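Long-range contacts in maleate cis-trans isomerase (Pseudomonas putida, PDB 4FQ5), which probably catalyses the cis-trans isomerisation of the C2-C3 double bond of maleate to give fumarate: residues G100-M108 and I136-D144; G150-Y160 and V213-M224. The protein carries 1 engineered substitution. All coordinates share one frame; numbering follows the deposited sequence.

Contact 1 (G100-M108 and I136-D144); sequences GYACLVAIM and ITSAGALID. With MAE (maleic acid), chain C.
Tyr101 N donates to Ile136 O at 2.7 Å, and Ser138 N returns a bond to Tyr101 O at 3.0 Å. This pairing joins neighbouring parallel strands at the end of a beta-alpha-beta crossover, and each strand runs on into a helix: 104-108 after the N-cap Cys103, and 138-144 after Thr137, whose OG1 caps Gly140 N. At the strand ends Ser138 OG makes a very short bond to Ala102 O, 2.5 Å, and is also hydrogen-bonded to Thr248 OG1. Cys103 SG is 1.9 Å from C3 of the maleic acid, a covalent bond, while Leu104 N and Val105 N, at the start of the helix, make weak bonds to the carboxylate atoms O4 and O3. The two helix axes cross almost perpendicularly, at -93°. Ala139 is small enough to sit among three side chains: Leu104 CD2, Ile107 CG2 (3.6 Å from Ala139 CB) and Met108. From CB, Met108 brings CG to 4.0 Å from Ala139 CB. Its chain is then extended, chi2 -167° and chi3 177°, carrying SD past that methyl and ending in CE, 3.9 Å from Ala139 CB and, tip to tip, 3.5 Å from Ile143 CD1.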
ATOM      1  N   GLY A 100      11.635  18.895   8.927  1.00 26.80           N
ATOM      2  CA  GLY A 100      12.829  18.858   8.094  1.00 27.23           C
ATOM      3  C   GLY A 100      12.934  20.068   7.190  1.00 27.71           C
ATOM      4  O   GLY A 100      12.011  20.377   6.442  1.00 27.50           O
ATOM      5  N   TYR A 101      14.067  20.761   7.275  1.00 28.57           N
ATOM      6  CA  TYR A 101      14.403  21.843   6.355  1.00 28.61           C
ATOM      7  C   TYR A 101      15.060  21.170   5.160  1.00 28.19           C
ATOM      8  O   TYR A 101      16.156  20.617   5.274  1.00 28.48           O
ATOM      9  CB  TYR A 101      15.361  22.819   7.045  1.00 29.11           C
ATOM     10  CG  TYR A 101      15.764  24.060   6.272  1.00 29.43           C
ATOM     11  CD1 TYR A 101      15.385  25.325   6.716  1.00 30.49           C
ATOM     12  CD2 TYR A 101      16.568  23.980   5.128  1.00 30.06           C
ATOM     13  CE1 TYR A 101      15.770  26.478   6.037  1.00 30.85           C
ATOM     14  CE2 TYR A 101      16.950  25.125   4.434  1.00 30.42           C
ATOM     15  CZ  TYR A 101      16.554  26.374   4.899  1.00 30.78           C
ATOM     16  OH  TYR A 101      16.933  27.520   4.232  1.00 31.86           O
ATOM     17  N   ALA A 102      14.381  21.219   4.016  1.00 28.87           N
ATOM     18  CA  ALA A 102      14.749  20.406   2.849  1.00 29.78           C
ATOM     19  C   ALA A 102      16.008  20.828   2.066  1.00 30.56           C
ATOM     20  O   ALA A 102      16.751  19.970   1.596  1.00 31.43           O
ATOM     21  CB  ALA A 102      13.563  20.277   1.907  1.00 29.37           C
ATOM     22  N   CYS A 103      16.291  22.110   1.922  1.00 30.37           N
ATOM     23  CA  CYS A 103      17.348  22.513   0.995  1.00 29.79           C
ATOM     24  C   CYS A 103      18.767  22.564   1.581  1.00 29.34           C
ATOM     25  O   CYS A 103      19.142  23.447   2.322  1.00 29.18           O
ATOM     26  CB  CYS A 103      16.987  23.839   0.344  1.00 30.58           C
ATOM     27  SG  CYS A 103      18.090  24.431  -0.936  1.00 31.88           S
ATOM     28  N   LEU A 104      19.545  21.587   1.179  1.00 28.01           N
ATOM     29  CA  LEU A 104      20.933  21.394   1.605  1.00 28.56           C
ATOM     30  C   LEU A 104      21.817  22.605   1.308  1.00 28.35           C
ATOM     31  O   LEU A 104      22.529  23.082   2.183  1.00 27.56           O
ATOM     32  CB  LEU A 104      21.499  20.145   0.910  1.00 28.62           C
ATOM     33  CG  LEU A 104      22.935  19.581   0.868  1.00 29.86           C
ATOM     34  CD1 LEU A 104      24.052  20.589   0.606  1.00 30.26           C
ATOM     35  CD2 LEU A 104      23.267  18.694   2.054  1.00 29.95           C
ATOM     36  N   VAL A 105      21.770  23.087   0.070  1.00 27.95           N
ATOM     37  CA  VAL A 105      22.674  24.147  -0.366  1.00 28.59           C
ATOM     38  C   VAL A 105      22.355  25.511   0.274  1.00 29.05           C
ATOM     39  O   VAL A 105      23.247  26.335   0.473  1.00 29.43           O
ATOM     40  CB  VAL A 105      22.780  24.216  -1.910  1.00 28.06           C
ATOM     41  CG1 VAL A 105      21.547  24.864  -2.536  1.00 27.90           C
ATOM     42  CG2 VAL A 105      24.056  24.932  -2.324  1.00 28.78           C
ATOM     43  N   ALA A 106      21.085  25.730   0.602  1.00 29.00           N
ATOM     44  CA  ALA A 106      20.652  26.970   1.242  1.00 29.87           C
ATOM     45  C   ALA A 106      21.298  27.106   2.617  1.00 30.40           C
ATOM     46  O   ALA A 106      21.740  28.191   3.003  1.00 32.14           O
ATOM     47  CB  ALA A 106      19.140  26.995   1.363  1.00 28.81           C
ATOM     48  N   ILE A 107      21.356  25.999   3.346  1.00 29.29           N
ATOM     49  CA  ILE A 107      22.024  25.972   4.638  1.00 29.63           C
ATOM     50  C   ILE A 107      23.538  26.159   4.480  1.00 30.58           C
ATOM     51  O   ILE A 107      24.124  27.047   5.102  1.00 30.78           O
ATOM     52  CB  ILE A 107      21.706  24.674   5.414  1.00 29.23           C
ATOM     53  CG1 ILE A 107      20.235  24.640   5.868  1.00 29.04           C
ATOM     54  CG2 ILE A 107      22.665  24.486   6.583  1.00 29.10           C
ATOM     55  CD1 ILE A 107      19.769  25.845   6.667  1.00 29.96           C
ATOM     56  N   MET A 108      24.159  25.338   3.639  1.00 30.66           N
ATOM     57  CA  MET A 108      25.609  25.390   3.464  1.00 32.65           C
ATOM     58  C   MET A 108      26.090  26.732   2.883  1.00 33.84           C
ATOM     59  O   MET A 108      27.159  27.211   3.248  1.00 36.04           O
ATOM     60  CB  MET A 108      26.122  24.182   2.660  1.00 31.89           C
ATOM     61  CG  MET A 108      25.906  22.838   3.360  1.00 31.73           C
ATOM     62  SD  MET A 108      26.809  21.459   2.617  1.00 31.86           S
ATOM     63  CE  MET A 108      26.405  20.109   3.714  1.00 30.55           C
ATOM     64  N   ILE A 136      15.355  18.873  11.813  1.00 27.49           N
ATOM     65  CA  ILE A 136      16.396  18.270  10.986  1.00 27.74           C
ATOM     66  C   ILE A 136      16.610  19.204   9.801  1.00 27.42           C
ATOM     67  O   ILE A 136      15.650  19.738   9.252  1.00 27.76           O
ATOM     68  CB  ILE A 136      16.014  16.835  10.511  1.00 27.89           C
ATOM     69  CG1 ILE A 136      16.224  15.811  11.634  1.00 28.40           C
ATOM     70  CG2 ILE A 136      16.907  16.367   9.368  1.00 27.12           C
ATOM     71  CD1 ILE A 136      15.081  15.679  12.612  1.00 29.66           C
ATOM     72  N   THR A 137      17.866  19.450   9.451  1.00 27.31           N
ATOM     73  CA  THR A 137      18.174  20.046   8.158  1.00 26.92           C
ATOM     74  C   THR A 137      18.810  18.962   7.291  1.00 26.61           C
ATOM     75  O   THR A 137      19.509  18.092   7.808  1.00 26.95           O
ATOM     76  CB  THR A 137      19.121  21.266   8.261  1.00 26.88           C
ATOM     77  OG1 THR A 137      20.428  20.835   8.654  1.00 27.69           O
ATOM     78  CG2 THR A 137      18.587  22.297   9.271  1.00 27.56           C
ATOM     79  N   SER A 138      18.547  19.020   5.988  1.00 27.06           N
ATOM     80  CA  SER A 138      19.178  18.139   4.997  1.00 28.01           C
ATOM     81  C   SER A 138      20.695  18.160   5.098  1.00 28.21           C
ATOM     82  O   SER A 138      21.350  17.118   4.997  1.00 28.09           O
ATOM     83  CB  SER A 138      18.804  18.593   3.593  1.00 28.73           C
ATOM     84  OG  SER A 138      17.434  18.360   3.366  1.00 34.81           O
ATOM     85  N   ALA A 139      21.240  19.363   5.267  1.00 27.72           N
ATOM     86  CA  ALA A 139      22.682  19.560   5.357  1.00 28.32           C
ATOM     87  C   ALA A 139      23.255  18.805   6.544  1.00 28.13           C
ATOM     88  O   ALA A 139      24.212  18.045   6.392  1.00 28.76           O
ATOM     89  CB  ALA A 139      23.021  21.043   5.441  1.00 28.06           C
ATOM     90  N   GLY A 140      22.650  19.001   7.713  1.00 28.56           N
ATOM     91  CA  GLY A 140      23.086  18.343   8.942  1.00 28.89           C
ATOM     92  C   GLY A 140      22.875  16.841   8.886  1.00 29.15           C
ATOM     93  O   GLY A 140      23.722  16.070   9.341  1.00 29.53           O
ATOM     94  N   ALA A 141      21.740  16.433   8.323  1.00 28.68           N
ATOM     95  CA  ALA A 141      21.401  15.023   8.172  1.00 28.38           C
ATOM     96  C   ALA A 141      22.445  14.306   7.330  1.00 28.63           C
ATOM     97  O   ALA A 141      22.877  13.208   7.684  1.00 29.18           O
ATOM     98  CB  ALA A 141      20.018  14.873   7.550  1.00 28.09           C
ATOM     99  N   LEU A 142      22.851  14.934   6.223  1.00 29.50           N
ATOM    100  CA  LEU A 142      23.866  14.362   5.345  1.00 30.59           C
ATOM    101  C   LEU A 142      25.171  14.129   6.098  1.00 31.91           C
ATOM    102  O   LEU A 142      25.739  13.033   6.032  1.00 31.66           O
ATOM    103  CB  LEU A 142      24.104  15.226   4.096  1.00 30.31           C
ATOM    104  CG  LEU A 142      24.975  14.555   3.019  1.00 31.13           C
ATOM    105  CD1 LEU A 142      24.176  13.508   2.250  1.00 31.11           C
ATOM    106  CD2 LEU A 142      25.577  15.571   2.054  1.00 31.44           C
ATOM    107  N   ILE A 143      25.634  15.151   6.820  1.00 32.42           N
ATOM    108  CA  ILE A 143      26.849  15.028   7.628  1.00 33.54           C
ATOM    109  C   ILE A 143      26.699  13.937   8.691  1.00 33.66           C
ATOM    110  O   ILE A 143      27.574  13.077   8.822  1.00 34.14           O
ATOM    111  CB  ILE A 143      27.291  16.377   8.247  1.00 34.56           C
ATOM    112  CG1 ILE A 143      27.993  17.233   7.193  1.00 35.44           C
ATOM    113  CG2 ILE A 143      28.259  16.173   9.403  1.00 34.94           C
ATOM    114  CD1 ILE A 143      27.161  18.383   6.690  1.00 35.55           C
ATOM    115  N   ASP A 144      25.590  13.961   9.429  1.00 33.39           N
ATOM    116  CA  ASP A 144      25.331  12.944  10.452  1.00 33.96           C
ATOM    117  C   ASP A 144      25.223  11.533   9.863  1.00 33.01           C
ATOM    118  O   ASP A 144      25.708  10.573  10.460  1.00 33.98           O
ATOM    119  CB  ASP A 144      24.086  13.289  11.283  1.00 34.24           C
ATOM    120  CG  ASP A 144      24.277  14.544  12.130  1.00 36.42           C
ATOM    121  OD1 ASP A 144      25.438  14.961  12.315  1.00 37.27           O
ATOM    122  OD2 ASP A 144      23.269  15.118  12.600  1.00 35.89           O
TER
HETATM  123  C1  MAE C 301      16.453  22.015  -3.837  1.00 36.17           C
HETATM  124  O1  MAE C 301      15.285  22.118  -4.243  1.00 33.92           O
HETATM  125  O2  MAE C 301      17.228  21.114  -4.191  1.00 35.49           O
HETATM  126  C2  MAE C 301      16.946  23.043  -2.908  1.00 35.69           C
HETATM  127  C3  MAE C 301      18.029  22.924  -2.162  1.00 35.20           C
HETATM  128  C4  MAE C 301      18.907  21.733  -2.120  1.00 35.48           C
HETATM  129  O3  MAE C 301      20.047  21.839  -2.560  1.00 35.42           O
HETATM  130  O4  MAE C 301      18.528  20.669  -1.618  1.00 35.24           O
HETATM  131  O   HOH W   1      19.374  21.709   4.830  1.00 23.89           O

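Contact 2 (G150-Y160 and V213-M224); sequences GAKRVAVVTPY and VDAIVISAAVQM. Engineered in segment 213-224: Ala221 (natural residue Cys). With MAE (maleic acid), chain C.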
ATOM      1  N   GLY A 150      30.247   5.776   9.227  1.00 41.14           N
ATOM      2  CA  GLY A 150      31.679   5.684   9.515  1.00 41.44           C
ATOM      3  C   GLY A 150      32.521   6.000   8.290  1.00 41.79           C
ATOM      4  O   GLY A 150      33.714   5.705   8.258  1.00 42.79           O
ATOM      5  N   ALA A 151      31.895   6.603   7.282  1.00 40.71           N
ATOM      6  CA  ALA A 151      32.578   6.985   6.054  1.00 41.29           C
ATOM      7  C   ALA A 151      33.475   8.205   6.295  1.00 42.40           C
ATOM      8  O   ALA A 151      33.052   9.186   6.903  1.00 43.23           O
ATOM      9  CB  ALA A 151      31.569   7.260   4.948  1.00 39.09           C
ATOM     10  N   LYS A 152      34.718   8.120   5.832  1.00 43.45           N
ATOM     11  CA  LYS A 152      35.715   9.168   6.053  1.00 44.93           C
ATOM     12  C   LYS A 152      35.945  10.008   4.805  1.00 44.03           C
ATOM     13  O   LYS A 152      36.371  11.167   4.882  1.00 42.94           O
ATOM     14  CB  LYS A 152      37.041   8.548   6.497  1.00 47.51           C
ATOM     15  CG  LYS A 152      37.393   8.811   7.946  1.00 51.34           C
ATOM     16  CD  LYS A 152      36.687   7.871   8.906  1.00 52.74           C
ATOM     17  CE  LYS A 152      36.622   8.501  10.287  1.00 55.49           C
ATOM     18  NZ  LYS A 152      36.614   7.486  11.379  1.00 58.04           N
ATOM     19  N   ARG A 153      35.670   9.398   3.658  1.00 43.06           N
ATOM     20  CA  ARG A 153      35.894  10.008   2.368  1.00 43.16           C
ATOM     21  C   ARG A 153      34.655   9.718   1.532  1.00 41.59           C
ATOM     22  O   ARG A 153      34.068   8.638   1.624  1.00 41.13           O
ATOM     23  CB  ARG A 153      37.147   9.414   1.720  1.00 45.22           C
ATOM     24  CG  ARG A 153      37.724  10.221   0.570  1.00 47.36           C
ATOM     25  CD  ARG A 153      39.156   9.794   0.275  1.00 50.12           C
ATOM     26  NE  ARG A 153      39.961  10.896  -0.256  1.00 53.19           N
ATOM     27  CZ  ARG A 153      40.099  11.172  -1.549  1.00 55.29           C
ATOM     28  NH1 ARG A 153      40.852  12.190  -1.937  1.00 56.97           N
ATOM     29  NH2 ARG A 153      39.488  10.432  -2.463  1.00 57.43           N
ATOM     30  N   VAL A 154      34.271  10.684   0.713  1.00 39.62           N
ATOM     31  CA  VAL A 154      32.997  10.632   0.027  1.00 38.19           C
ATOM     32  C   VAL A 154      33.129  11.162  -1.402  1.00 37.49           C
ATOM     33  O   VAL A 154      33.930  12.059  -1.670  1.00 37.45           O
ATOM     34  CB  VAL A 154      31.943  11.385   0.886  1.00 38.06           C
ATOM     35  CG1 VAL A 154      31.161  12.422   0.103  1.00 37.39           C
ATOM     36  CG2 VAL A 154      31.050  10.406   1.634  1.00 37.00           C
ATOM     37  N   ALA A 155      32.382  10.566  -2.326  1.00 35.39           N
ATOM     38  CA  ALA A 155      32.215  11.143  -3.652  1.00 34.44           C
ATOM     39  C   ALA A 155      30.830  11.769  -3.702  1.00 33.45           C
ATOM     40  O   ALA A 155      29.916  11.294  -3.035  1.00 32.76           O
ATOM     41  CB  ALA A 155      32.383  10.090  -4.734  1.00 34.67           C
ATOM     42  N   VAL A 156      30.678  12.845  -4.472  1.00 33.20           N
ATOM     43  CA  VAL A 156      29.464  13.670  -4.411  1.00 32.18           C
ATOM     44  C   VAL A 156      28.987  14.100  -5.790  1.00 31.76           C
ATOM     45  O   VAL A 156      29.752  14.663  -6.568  1.00 33.56           O
ATOM     46  CB  VAL A 156      29.696  14.961  -3.569  1.00 32.44           C
ATOM     47  CG1 VAL A 156      28.418  15.788  -3.475  1.00 31.93           C
ATOM     48  CG2 VAL A 156      30.200  14.626  -2.178  1.00 32.10           C
ATOM     49  N   VAL A 157      27.714  13.856  -6.084  1.00 29.90           N
ATOM     50  CA  VAL A 157      27.090  14.414  -7.281  1.00 29.58           C
ATOM     51  C   VAL A 157      26.120  15.518  -6.858  1.00 29.23           C
ATOM     52  O   VAL A 157      25.371  15.351  -5.895  1.00 28.31           O
ATOM     53  CB  VAL A 157      26.328  13.338  -8.090  1.00 29.52           C
ATOM     54  CG1 VAL A 157      25.827  13.915  -9.408  1.00 29.02           C
ATOM     55  CG2 VAL A 157      27.208  12.108  -8.326  1.00 29.67           C
ATOM     56  N   THR A 158      26.147  16.645  -7.567  1.00 29.51           N
ATOM     57  CA  THR A 158      25.193  17.733  -7.332  1.00 29.71           C
ATOM     58  C   THR A 158      24.624  18.227  -8.665  1.00 29.78           C
ATOM     59  O   THR A 158      25.217  17.978  -9.717  1.00 30.69           O
ATOM     60  CB  THR A 158      25.838  18.940  -6.605  1.00 30.40           C
ATOM     61  OG1 THR A 158      26.360  19.859  -7.575  1.00 32.60           O
ATOM     62  CG2 THR A 158      26.949  18.516  -5.650  1.00 30.01           C
ATOM     63  N   PRO A 159      23.473  18.929  -8.633  1.00 29.70           N
ATOM     64  CA  PRO A 159      22.959  19.558  -9.841  1.00 30.32           C
ATOM     65  C   PRO A 159      23.325  21.041  -9.962  1.00 30.65           C
ATOM     66  O   PRO A 159      23.000  21.671 -10.972  1.00 31.75           O
ATOM     67  CB  PRO A 159      21.452  19.425  -9.667  1.00 29.68           C
ATOM     68  CG  PRO A 159      21.256  19.566  -8.194  1.00 29.04           C
ATOM     69  CD  PRO A 159      22.486  18.985  -7.537  1.00 29.26           C
ATOM     70  N   TYR A 160      24.002  21.575  -8.950  1.00 30.62           N
ATOM     71  CA  TYR A 160      24.237  23.012  -8.835  1.00 31.55           C
ATOM     72  C   TYR A 160      25.255  23.545  -9.833  1.00 32.59           C
ATOM     73  O   TYR A 160      26.065  22.796 -10.386  1.00 32.16           O
ATOM     74  CB  TYR A 160      24.753  23.387  -7.440  1.00 30.68           C
ATOM     75  CG  TYR A 160      24.102  22.698  -6.264  1.00 29.99           C
ATOM     76  CD1 TYR A 160      22.721  22.752  -6.058  1.00 29.33           C
ATOM     77  CD2 TYR A 160      24.881  22.029  -5.330  1.00 29.93           C
ATOM     78  CE1 TYR A 160      22.142  22.131  -4.960  1.00 28.61           C
ATOM     79  CE2 TYR A 160      24.313  21.396  -4.244  1.00 29.30           C
ATOM     80  CZ  TYR A 160      22.947  21.458  -4.059  1.00 28.73           C
ATOM     81  OH  TYR A 160      22.406  20.825  -2.965  1.00 28.70           O
ATOM     82  N   VAL A 213      36.810   5.756  -2.165  1.00 49.51           N
ATOM     83  CA  VAL A 213      35.758   6.465  -1.453  1.00 46.84           C
ATOM     84  C   VAL A 213      35.029   5.493  -0.518  1.00 45.50           C
ATOM     85  O   VAL A 213      34.955   4.299  -0.810  1.00 44.65           O
ATOM     86  CB  VAL A 213      34.832   7.136  -2.497  1.00 46.60           C
ATOM     87  CG1 VAL A 213      33.359   6.936  -2.196  1.00 45.31           C
ATOM     88  CG2 VAL A 213      35.206   8.600  -2.690  1.00 45.05           C
ATOM     89  N   ASP A 214      34.522   5.987   0.612  1.00 44.02           N
ATOM     90  CA  ASP A 214      33.785   5.131   1.554  1.00 42.94           C
ATOM     91  C   ASP A 214      32.275   5.100   1.290  1.00 41.53           C
ATOM     92  O   ASP A 214      31.611   4.092   1.540  1.00 40.54           O
ATOM     93  CB  ASP A 214      34.047   5.550   3.002  1.00 43.93           C
ATOM     94  CG  ASP A 214      35.487   5.315   3.438  1.00 46.22           C
ATOM     95  OD1 ASP A 214      36.171   4.440   2.861  1.00 45.95           O
ATOM     96  OD2 ASP A 214      35.928   6.009   4.379  1.00 46.90           O
ATOM     97  N   ALA A 215      31.737   6.213   0.805  1.00 39.37           N
ATOM     98  CA  ALA A 215      30.320   6.306   0.478  1.00 37.59           C
ATOM     99  C   ALA A 215      30.126   7.265  -0.684  1.00 36.75           C
ATOM    100  O   ALA A 215      30.965   8.134  -0.925  1.00 37.37           O
ATOM    101  CB  ALA A 215      29.510   6.751   1.694  1.00 37.84           C
ATOM    102  N   ILE A 216      29.026   7.087  -1.408  1.00 34.26           N
ATOM    103  CA  ILE A 216      28.708   7.911  -2.563  1.00 32.71           C
ATOM    104  C   ILE A 216      27.452   8.710  -2.248  1.00 32.22           C
ATOM    105  O   ILE A 216      26.425   8.146  -1.837  1.00 31.62           O
ATOM    106  CB  ILE A 216      28.502   7.057  -3.835  1.00 33.23           C
ATOM    107  CG1 ILE A 216      29.800   6.330  -4.213  1.00 33.76           C
ATOM    108  CG2 ILE A 216      28.024   7.911  -5.002  1.00 32.53           C
ATOM    109  CD1 ILE A 216      29.603   5.109  -5.098  1.00 34.61           C
ATOM    110  N   VAL A 217      27.552  10.027  -2.413  1.00 30.51           N
ATOM    111  CA  VAL A 217      26.402  10.906  -2.290  1.00 29.74           C
ATOM    112  C   VAL A 217      25.865  11.100  -3.697  1.00 29.60           C
ATOM    113  O   VAL A 217      26.408  11.893  -4.477  1.00 29.30           O
ATOM    114  CB  VAL A 217      26.768  12.260  -1.636  1.00 29.57           C
ATOM    115  CG1 VAL A 217      25.553  13.176  -1.573  1.00 29.00           C
ATOM    116  CG2 VAL A 217      27.332  12.040  -0.239  1.00 29.77           C
ATOM    117  N   ILE A 218      24.812  10.349  -4.017  1.00 28.42           N
ATOM    118  CA  ILE A 218      24.225  10.334  -5.356  1.00 28.02           C
ATOM    119  C   ILE A 218      23.521  11.654  -5.694  1.00 27.87           C
ATOM    120  O   ILE A 218      23.395  12.011  -6.864  1.00 27.71           O
ATOM    121  CB  ILE A 218      23.274   9.118  -5.548  1.00 27.98           C
ATOM    122  CG1 ILE A 218      22.869   8.954  -7.016  1.00 28.63           C
ATOM    123  CG2 ILE A 218      22.048   9.217  -4.638  1.00 26.88           C
ATOM    124  CD1 ILE A 218      22.347   7.572  -7.371  1.00 28.63           C
ATOM    125  N   SER A 219      23.051  12.356  -4.663  1.00 27.43           N
ATOM    126  CA  SER A 219      22.525  13.711  -4.818  1.00 27.40           C
ATOM    127  C   SER A 219      22.686  14.469  -3.513  1.00 27.67           C
ATOM    128  O   SER A 219      22.158  14.049  -2.474  1.00 27.25           O
ATOM    129  CB  SER A 219      21.048  13.707  -5.234  1.00 27.72           C
ATOM    130  OG  SER A 219      20.595  15.041  -5.440  1.00 28.38           O
ATOM    131  N   ALA A 220      23.433  15.571  -3.567  1.00 27.39           N
ATOM    132  CA  ALA A 220      23.540  16.488  -2.432  1.00 27.91           C
ATOM    133  C   ALA A 220      22.302  17.369  -2.382  1.00 28.09           C
ATOM    134  O   ALA A 220      21.971  17.932  -1.341  1.00 29.75           O
ATOM    135  CB  ALA A 220      24.795  17.344  -2.546  1.00 27.78           C
ATOM    136  N   ALA A 221      21.624  17.485  -3.516  1.00 28.19           N
ATOM    137  CA  ALA A 221      20.414  18.279  -3.621  1.00 28.71           C
ATOM    138  C   ALA A 221      19.180  17.434  -3.389  1.00 29.66           C
ATOM    139  O   ALA A 221      19.167  16.219  -3.613  1.00 30.77           O
ATOM    140  CB  ALA A 221      20.329  18.948  -4.978  1.00 27.92           C
ATOM    141  N   VAL A 222      18.127  18.114  -2.979  1.00 29.45           N
ATOM    142  CA  VAL A 222      16.886  17.487  -2.623  1.00 29.56           C
ATOM    143  C   VAL A 222      15.883  17.579  -3.785  1.00 29.10           C
ATOM    144  O   VAL A 222      14.898  16.843  -3.822  1.00 29.43           O
ATOM    145  CB  VAL A 222      16.425  18.097  -1.280  1.00 30.91           C
ATOM    146  CG1 VAL A 222      15.001  18.614  -1.313  1.00 31.61           C
ATOM    147  CG2 VAL A 222      16.686  17.124  -0.139  1.00 30.32           C
ATOM    148  N   GLN A 223      16.157  18.450  -4.757  1.00 27.43           N
ATOM    149  CA  GLN A 223      15.321  18.533  -5.962  1.00 26.89           C
ATOM    150  C   GLN A 223      15.641  17.465  -7.016  1.00 26.76           C
ATOM    151  O   GLN A 223      14.753  17.035  -7.749  1.00 26.35           O
ATOM    152  CB  GLN A 223      15.387  19.928  -6.598  1.00 27.20           C
ATOM    153  CG  GLN A 223      14.505  20.128  -7.826  1.00 26.83           C
ATOM    154  CD  GLN A 223      13.022  20.240  -7.510  1.00 26.72           C
ATOM    155  OE1 GLN A 223      12.462  19.443  -6.743  1.00 25.97           O
ATOM    156  NE2 GLN A 223      12.368  21.221  -8.127  1.00 26.89           N
ATOM    157  N   MET A 224      16.903  17.057  -7.109  1.00 26.26           N
ATOM    158  CA  MET A 224      17.302  16.097  -8.133  1.00 26.73           C
ATOM    159  C   MET A 224      16.871  14.692  -7.724  1.00 25.85           C
ATOM    160  O   MET A 224      17.329  14.190  -6.704  1.00 25.80           O
ATOM    161  CB  MET A 224      18.813  16.139  -8.350  1.00 27.50           C
ATOM    162  CG  MET A 224      19.267  15.209  -9.457  1.00 28.53           C
ATOM    163  SD  MET A 224      20.981  15.444  -9.938  1.00 30.19           S
ATOM    164  CE  MET A 224      21.874  14.789  -8.536  1.00 29.03           C
TER
HETATM  165  C1  MAE C 301      16.453  22.015  -3.837  1.00 36.17           C
HETATM  166  O1  MAE C 301      15.285  22.118  -4.243  1.00 33.92           O
HETATM  167  O2  MAE C 301      17.228  21.114  -4.191  1.00 35.49           O
HETATM  168  C2  MAE C 301      16.946  23.043  -2.908  1.00 35.69           C
HETATM  169  C3  MAE C 301      18.029  22.924  -2.162  1.00 35.20           C
HETATM  170  C4  MAE C 301      18.907  21.733  -2.120  1.00 35.48           C
HETATM  171  O3  MAE C 301      20.047  21.839  -2.560  1.00 35.42           O
HETATM  172  O4  MAE C 301      18.528  20.669  -1.618  1.00 35.24           O
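Val217 N donates to Ala155 O at 2.8 Å and Val157 N to Val217 O at 2.9 Å, the pairing of the two central strands in a four-stranded parallel sheet. On one face Val154 CG1 meets Val217 CG2 obliquely; on the face of Ala155, its CB lies 3.8 Å from Val213 CG2, which reaches over from just before strand 215-217. At the strand entry Asp214 has CG beside its own backbone N (chi1 -67°), which turns OD2 to the opposing chain. There its anti lone pair takes Lys152 N at 2.8 Å, with a weaker bond from Arg153 N. With an alanine in place of Asp214, Lys152 N and Arg153 N would probably lose this shared acceptor, leaving the entry to strand 153-158 less firmly held. Past the corner at Ile218, Ala220 N bonds to Val157 O. Met224, bent at chi3 (71°), crosses the Val157 side chain at about a right angle, its CE 4.1 Å from Val157 CG1, while SD lies by Pro159 CB. The engineered Ala221 sets CB only 3.3 Å from Pro159 CD, a tight contact, and the same CD stands over the centre of one face of the Tyr160 ring. From that ring Tyr160 OH donates to maleic acid O3 at 2.6 Å.

In the fold
Contacts 1 and 2 lie in two four-stranded parallel sheets of the same strand order, and helix 138-149 leads out of the first directly into strand 153-158 of the second. Their centres are about 13 Å apart, yet they meet at the ligand: Val105 CB is 3.5 Å from Tyr160 CZ, and Ala102 O is 3.3 Å from Val222 CG2. Both contacts donate to the same carboxylate of maleic acid, contact 2 adding Val222 N to O4. Gln223 N holds O2, and Asn38 and Asn190 add further bonds. Cys103, the predicted nucleophile, comes from contact 1; the predicted proton donor, here replaced by alanine, comes from contact 2, where Ala221 CA is 3.6 Å from O4.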